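PDB 3I44: aldehyde dehydrogenase from Bartonella henselae, which probably oxidises aldehydes to the corresponding carboxylic acids with a nicotinamide coenzyme, as other members of the aldehyde dehydrogenase family do. Local coordinates for residues A[88-93]-A[214-219]; A[364-369]-A[388-393]. The protein carries 1 engineered substitution. All coordinates share one frame; numbering follows the deposited sequence.

Two ways of holding distant segments together, apolar contact and strand pairing, are illustrated at opposite sides of the chain's centre. Interaction 1 comes first along the sequence and sets helix 84-100 against the loop between helix 202-213 and strand 221-223, the latter in the sheet of what is, by family resemblance, the coenzyme-binding domain. Interaction 2 follows after it has closed and pairs strands 367-370 and 388-391 at one margin of a different seven-stranded sheet, consistent with the catalytic domain. Their centres lie about 51 Å apart and their nearest atoms about 39 Å, without touching, so the two contacts are separate, one in each of two sheet-based parts of the chain.

Interaction 1: A[88-93]-A[214-219]; sequences LGFVEK and AALPSG
The aromatic ring of F90 meets four successive residues of 214-219 and carries most of this contact between helix 84-100 and the loop that follows helix 202-213. Its apolar partners are L216 and P217. Methyl CD1 of L216 lies 3.8 Å from F90 CG. The same methyl makes an off-centre CH-pi contact, with CD1 4.3 Å from the centroid of the F90 ring. L216 reaches it because its CG stands opposite the backbone N (chi1 -155°), which brings the branched end closer to the helix than the CB bond alone would. P217 places CD over one face of the ring, 3.9 Å from F90 CZ. W79 of helix 62-79 touches both L216 and P217, extending the apolar patch.

Backbone oxygens form a second group of neighbours. A214 O approaches the ring edge in its plane, 3.6 Å from F90 CD1, while A215 O comes obliquely to within 3.4 Å of F90 CE1. The turn that presents them is a Schellman motif ending helix 202-213, with A215 at positive phi (61°).

One turn along the helix from F90, the contact is purely aliphatic: K93 CG rests 4.0 Å from A214 CB. Beyond CG the lysine bends away, and its NZ forms a salt bridge with E96. A214 itself also packs on I94 and I97 of helix 84-100.

No hydrogen bond joins the two segments. Their cohesion therefore rests mainly on van der Waals fit around the F90 ring, with the aliphatic contact of K93 and A214 beside it, and perhaps with a small electrostatic gain where carbonyl oxygens approach the ring's C-H groups.

Interaction 2: A[364-369]-A[388-393]; sequences EGATLV and TVFADV
T367 O takes a hydrogen bond from A391 N at 2.9 Å and, more weakly, a CA-H...O contact from F390 CA at 3.2 Å. T367 N returns a bond to A391 O, making T367 and A391 an antiparallel hydrogen-bonded pair, and V369 N continues the pattern to V389 O.

Beyond the strand, T367 OG1 donates to D392 OD2 over 2.7 Å, and OD2 accepts with its anti lone pair. The threonine hydroxyl stands opposite its carbonyl carbon (chi1 -53°), which directs it toward D392; Y316 OH bonds the other oxygen, OD1, so both ends of the carboxylate are held. A water also donates to G365 O and D392 O, bridging the two segments.

On one face of the sheet, L368 CD1 lies over the F390 ring, 4.0 Å from CE1. A366, just before the strand, sets CB obliquely against the same ring, 3.7 Å from F390 CD1. I399 of helix 398-401 closes against A366 and F390. The other face brings V369 CG2 to A391 CB at 3.8 Å, beneath helix 316-329.

This is an antiparallel edge pair: strand 367-370 borders a mixed sheet whose next strands run parallel, consistent with the catalytic domain of aldehyde dehydrogenases.

Interaction 1: A[88-93]-A[214-219]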
loop_
_atom_site.group_PDB
_atom_site.type_symbol
_atom_site.label_atom_id
_atom_site.label_comp_id
_atom_site.label_asym_id
_atom_site.label_seq_id
_atom_site.Cartn_x
_atom_site.Cartn_y
_atom_site.Cartn_z
ATOM N N LEU A 88 -25.071 5.542 -5.760
ATOM C CA LEU A 88 -25.237 4.941 -7.066
ATOM C C LEU A 88 -26.124 5.813 -7.972
ATOM O O LEU A 88 -25.853 5.950 -9.159
ATOM C CB LEU A 88 -25.811 3.553 -6.951
ATOM C CG LEU A 88 -25.981 2.767 -8.250
ATOM C CD1 LEU A 88 -24.630 2.529 -8.878
ATOM C CD2 LEU A 88 -26.714 1.423 -7.942
ATOM N N GLY A 89 -27.174 6.397 -7.413
ATOM C CA GLY A 89 -28.062 7.265 -8.193
ATOM C C GLY A 89 -27.316 8.475 -8.745
ATOM O O GLY A 89 -27.563 8.892 -9.883
ATOM N N PHE A 90 -26.402 9.050 -7.957
ATOM C CA PHE A 90 -25.572 10.124 -8.502
ATOM C C PHE A 90 -24.669 9.663 -9.644
ATOM O O PHE A 90 -24.496 10.370 -10.626
ATOM C CB PHE A 90 -24.718 10.794 -7.429
ATOM C CG PHE A 90 -25.482 11.782 -6.584
ATOM C CD1 PHE A 90 -25.913 13.001 -7.131
ATOM C CD2 PHE A 90 -25.751 11.508 -5.250
ATOM C CE1 PHE A 90 -26.617 13.914 -6.363
ATOM C CE2 PHE A 90 -26.454 12.431 -4.461
ATOM C CZ PHE A 90 -26.874 13.634 -5.012
ATOM N N VAL A 91 -24.070 8.499 -9.492
ATOM C CA VAL A 91 -23.190 7.952 -10.543
ATOM C C VAL A 91 -23.958 7.617 -11.834
ATOM O O VAL A 91 -23.486 7.860 -12.941
ATOM C CB VAL A 91 -22.403 6.752 -10.007
ATOM C CG1 VAL A 91 -21.634 5.994 -11.164
ATOM C CG2 VAL A 91 -21.449 7.273 -8.923
ATOM N N GLU A 92 -25.178 7.128 -11.689
ATOM C CA GLU A 92 -26.021 6.912 -12.876
ATOM C C GLU A 92 -26.360 8.224 -13.562
ATOM O O GLU A 92 -26.358 8.309 -14.786
ATOM C CB GLU A 92 -27.236 6.028 -12.524
ATOM C CG GLU A 92 -26.749 4.561 -12.131
ATOM C CD GLU A 92 -27.896 3.529 -12.070
ATOM O OE1 GLU A 92 -29.096 3.956 -12.070
ATOM O OE2 GLU A 92 -27.603 2.299 -12.050
ATOM N N LYS A 93 -26.624 9.255 -12.774
ATOM C CA LYS A 93 -26.893 10.583 -13.308
ATOM C C LYS A 93 -25.653 11.166 -14.017
ATOM O O LYS A 93 -25.743 11.719 -15.114
ATOM C CB LYS A 93 -27.365 11.509 -12.183
ATOM C CG LYS A 93 -27.883 12.895 -12.659
ATOM C CD LYS A 93 -28.838 12.709 -13.860
ATOM C CE LYS A 93 -30.061 13.574 -13.826
ATOM N NZ LYS A 93 -31.172 12.881 -14.575
ATOM N N ALA A 214 -25.082 17.191 -12.519
ATOM C CA ALA A 214 -25.611 16.038 -11.772
ATOM C C ALA A 214 -26.049 16.398 -10.351
ATOM O O ALA A 214 -26.573 15.549 -9.639
ATOM C CB ALA A 214 -24.569 14.900 -11.734
ATOM N N ALA A 215 -25.813 17.647 -9.936
ATOM C CA ALA A 215 -26.194 18.139 -8.616
ATOM C C ALA A 215 -25.522 17.384 -7.466
ATOM O O ALA A 215 -26.058 17.261 -6.388
ATOM C CB ALA A 215 -27.746 18.167 -8.441
ATOM N N LEU A 216 -24.305 16.924 -7.698
ATOM C CA LEU A 216 -23.497 16.349 -6.640
ATOM C C LEU A 216 -23.345 17.420 -5.544
ATOM O O LEU A 216 -23.068 18.578 -5.862
ATOM C CB LEU A 216 -22.137 15.939 -7.225
ATOM C CG LEU A 216 -21.328 14.852 -6.560
ATOM C CD1 LEU A 216 -22.055 13.485 -6.559
ATOM C CD2 LEU A 216 -19.984 14.809 -7.233
ATOM N N PRO A 217 -23.549 17.053 -4.254
ATOM C CA PRO A 217 -23.512 18.038 -3.174
ATOM C C PRO A 217 -22.224 18.842 -3.112
ATOM O O PRO A 217 -21.119 18.333 -3.403
ATOM C CB PRO A 217 -23.657 17.191 -1.915
ATOM C CG PRO A 217 -24.354 15.983 -2.347
ATOM C CD PRO A 217 -23.847 15.707 -3.736
ATOM N N SER A 218 -22.374 20.100 -2.740
ATOM C CA SER A 218 -21.247 21.019 -2.644
ATOM C C SER A 218 -20.062 20.487 -1.828
ATOM O O SER A 218 -20.196 20.055 -0.682
ATOM C CB SER A 218 -21.748 22.353 -2.064
ATOM O OG SER A 218 -22.720 22.905 -2.945
ATOM N N GLY A 219 -18.888 20.506 -2.427
ATOM C CA GLY A 219 -17.666 20.138 -1.719
ATOM C C GLY A 219 -17.272 18.672 -1.853
ATOM O O GLY A 219 -16.136 18.285 -1.476
#

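Interaction 2: A[364-369]-A[388-393]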
loop_
_atom_site.group_PDB
_atom_site.type_symbol
_atom_site.label_atom_id
_atom_site.label_comp_id
_atom_site.label_asym_id
_atom_site.label_seq_id
_atom_site.Cartn_x
_atom_site.Cartn_y
_atom_site.Cartn_z
ATOM N N GLU A 364 23.436 4.554 -30.957
ATOM C CA GLU A 364 23.862 3.356 -30.232
ATOM C C GLU A 364 23.983 2.148 -31.145
ATOM O O GLU A 364 24.377 1.061 -30.699
ATOM C CB GLU A 364 22.957 3.076 -29.017
ATOM C CG GLU A 364 23.214 4.093 -27.880
ATOM C CD GLU A 364 22.381 3.855 -26.630
ATOM O OE1 GLU A 364 21.307 3.246 -26.726
ATOM O OE2 GLU A 364 22.788 4.319 -25.546
ATOM N N GLY A 365 23.662 2.337 -32.419
ATOM C CA GLY A 365 23.865 1.289 -33.400
ATOM C C GLY A 365 22.703 0.336 -33.633
ATOM O O GLY A 365 22.926 -0.731 -34.180
ATOM N N ALA A 366 21.468 0.688 -33.243
ATOM C CA ALA A 366 20.309 -0.174 -33.608
ATOM C C ALA A 366 20.061 -0.011 -35.104
ATOM O O ALA A 366 20.388 1.026 -35.656
ATOM C CB ALA A 366 19.048 0.180 -32.794
ATOM N N THR A 367 19.501 -1.011 -35.772
ATOM C CA THR A 367 19.055 -0.832 -37.179
ATOM C C THR A 367 17.785 0.024 -37.297
ATOM O O THR A 367 16.707 -0.380 -36.828
ATOM C CB THR A 367 18.776 -2.178 -37.832
ATOM O OG1 THR A 367 19.931 -2.992 -37.671
ATOM C CG2 THR A 367 18.437 -2.027 -39.348
ATOM N N LEU A 368 17.898 1.183 -37.944
ATOM C CA LEU A 368 16.744 1.989 -38.291
ATOM C C LEU A 368 16.029 1.389 -39.496
ATOM O O LEU A 368 16.540 1.453 -40.626
ATOM C CB LEU A 368 17.133 3.445 -38.571
ATOM C CG LEU A 368 16.027 4.432 -38.938
ATOM C CD1 LEU A 368 14.973 4.557 -37.827
ATOM C CD2 LEU A 368 16.623 5.793 -39.275
ATOM N N VAL A 369 14.826 0.836 -39.257
ATOM C CA VAL A 369 14.062 0.143 -40.297
ATOM C C VAL A 369 13.238 1.098 -41.103
ATOM O O VAL A 369 13.203 0.989 -42.328
ATOM C CB VAL A 369 13.164 -0.960 -39.706
ATOM C CG1 VAL A 369 12.290 -1.631 -40.804
ATOM C CG2 VAL A 369 14.017 -1.965 -38.965
ATOM N N THR A 388 8.201 5.028 -36.233
ATOM C CA THR A 388 9.584 4.582 -36.339
ATOM C C THR A 388 9.744 3.156 -35.832
ATOM O O THR A 388 9.164 2.780 -34.802
ATOM C CB THR A 388 10.498 5.575 -35.525
ATOM O OG1 THR A 388 10.337 6.895 -36.071
ATOM C CG2 THR A 388 11.969 5.157 -35.556
ATOM N N VAL A 389 10.526 2.361 -36.551
ATOM C CA VAL A 389 10.851 1.009 -36.155
ATOM C C VAL A 389 12.365 0.828 -36.062
ATOM O O VAL A 389 13.091 1.142 -37.016
ATOM C CB VAL A 389 10.222 -0.025 -37.147
ATOM C CG1 VAL A 389 10.613 -1.440 -36.803
ATOM C CG2 VAL A 389 8.689 0.094 -37.193
ATOM N N PHE A 390 12.842 0.290 -34.930
ATOM C CA PHE A 390 14.214 -0.184 -34.789
ATOM C C PHE A 390 14.241 -1.695 -34.680
ATOM O O PHE A 390 13.337 -2.278 -34.070
ATOM C CB PHE A 390 14.852 0.409 -33.526
ATOM C CG PHE A 390 15.150 1.872 -33.615
ATOM C CD1 PHE A 390 16.325 2.315 -34.226
ATOM C CD2 PHE A 390 14.263 2.810 -33.106
ATOM C CE1 PHE A 390 16.615 3.681 -34.305
ATOM C CE2 PHE A 390 14.539 4.170 -33.180
ATOM C CZ PHE A 390 15.730 4.606 -33.774
ATOM N N ALA A 391 15.273 -2.322 -35.254
ATOM C CA ALA A 391 15.520 -3.754 -35.145
ATOM C C ALA A 391 16.943 -3.966 -34.633
ATOM O O ALA A 391 17.717 -2.999 -34.530
ATOM C CB ALA A 391 15.306 -4.476 -36.493
ATOM N N ASP A 392 17.280 -5.214 -34.300
ATOM C CA ASP A 392 18.556 -5.544 -33.663
ATOM C C ASP A 392 18.823 -4.645 -32.445
ATOM O O ASP A 392 19.931 -4.133 -32.262
ATOM C CB ASP A 392 19.675 -5.452 -34.701
ATOM C CG ASP A 392 19.300 -6.178 -35.983
ATOM O OD1 ASP A 392 18.905 -7.361 -35.857
ATOM O OD2 ASP A 392 19.345 -5.563 -37.087
ATOM N N VAL A 393 17.796 -4.438 -31.618
ATOM C CA VAL A 393 17.947 -3.621 -30.420
ATOM C C VAL A 393 18.545 -4.522 -29.356
ATOM O O VAL A 393 18.265 -5.714 -29.316
ATOM C CB VAL A 393 16.611 -3.031 -29.953
ATOM C CG1 VAL A 393 16.812 -2.236 -28.642
ATOM C CG2 VAL A 393 15.991 -2.149 -31.064
HETATM O O HOH W 1 22.407 -3.761 -33.322
#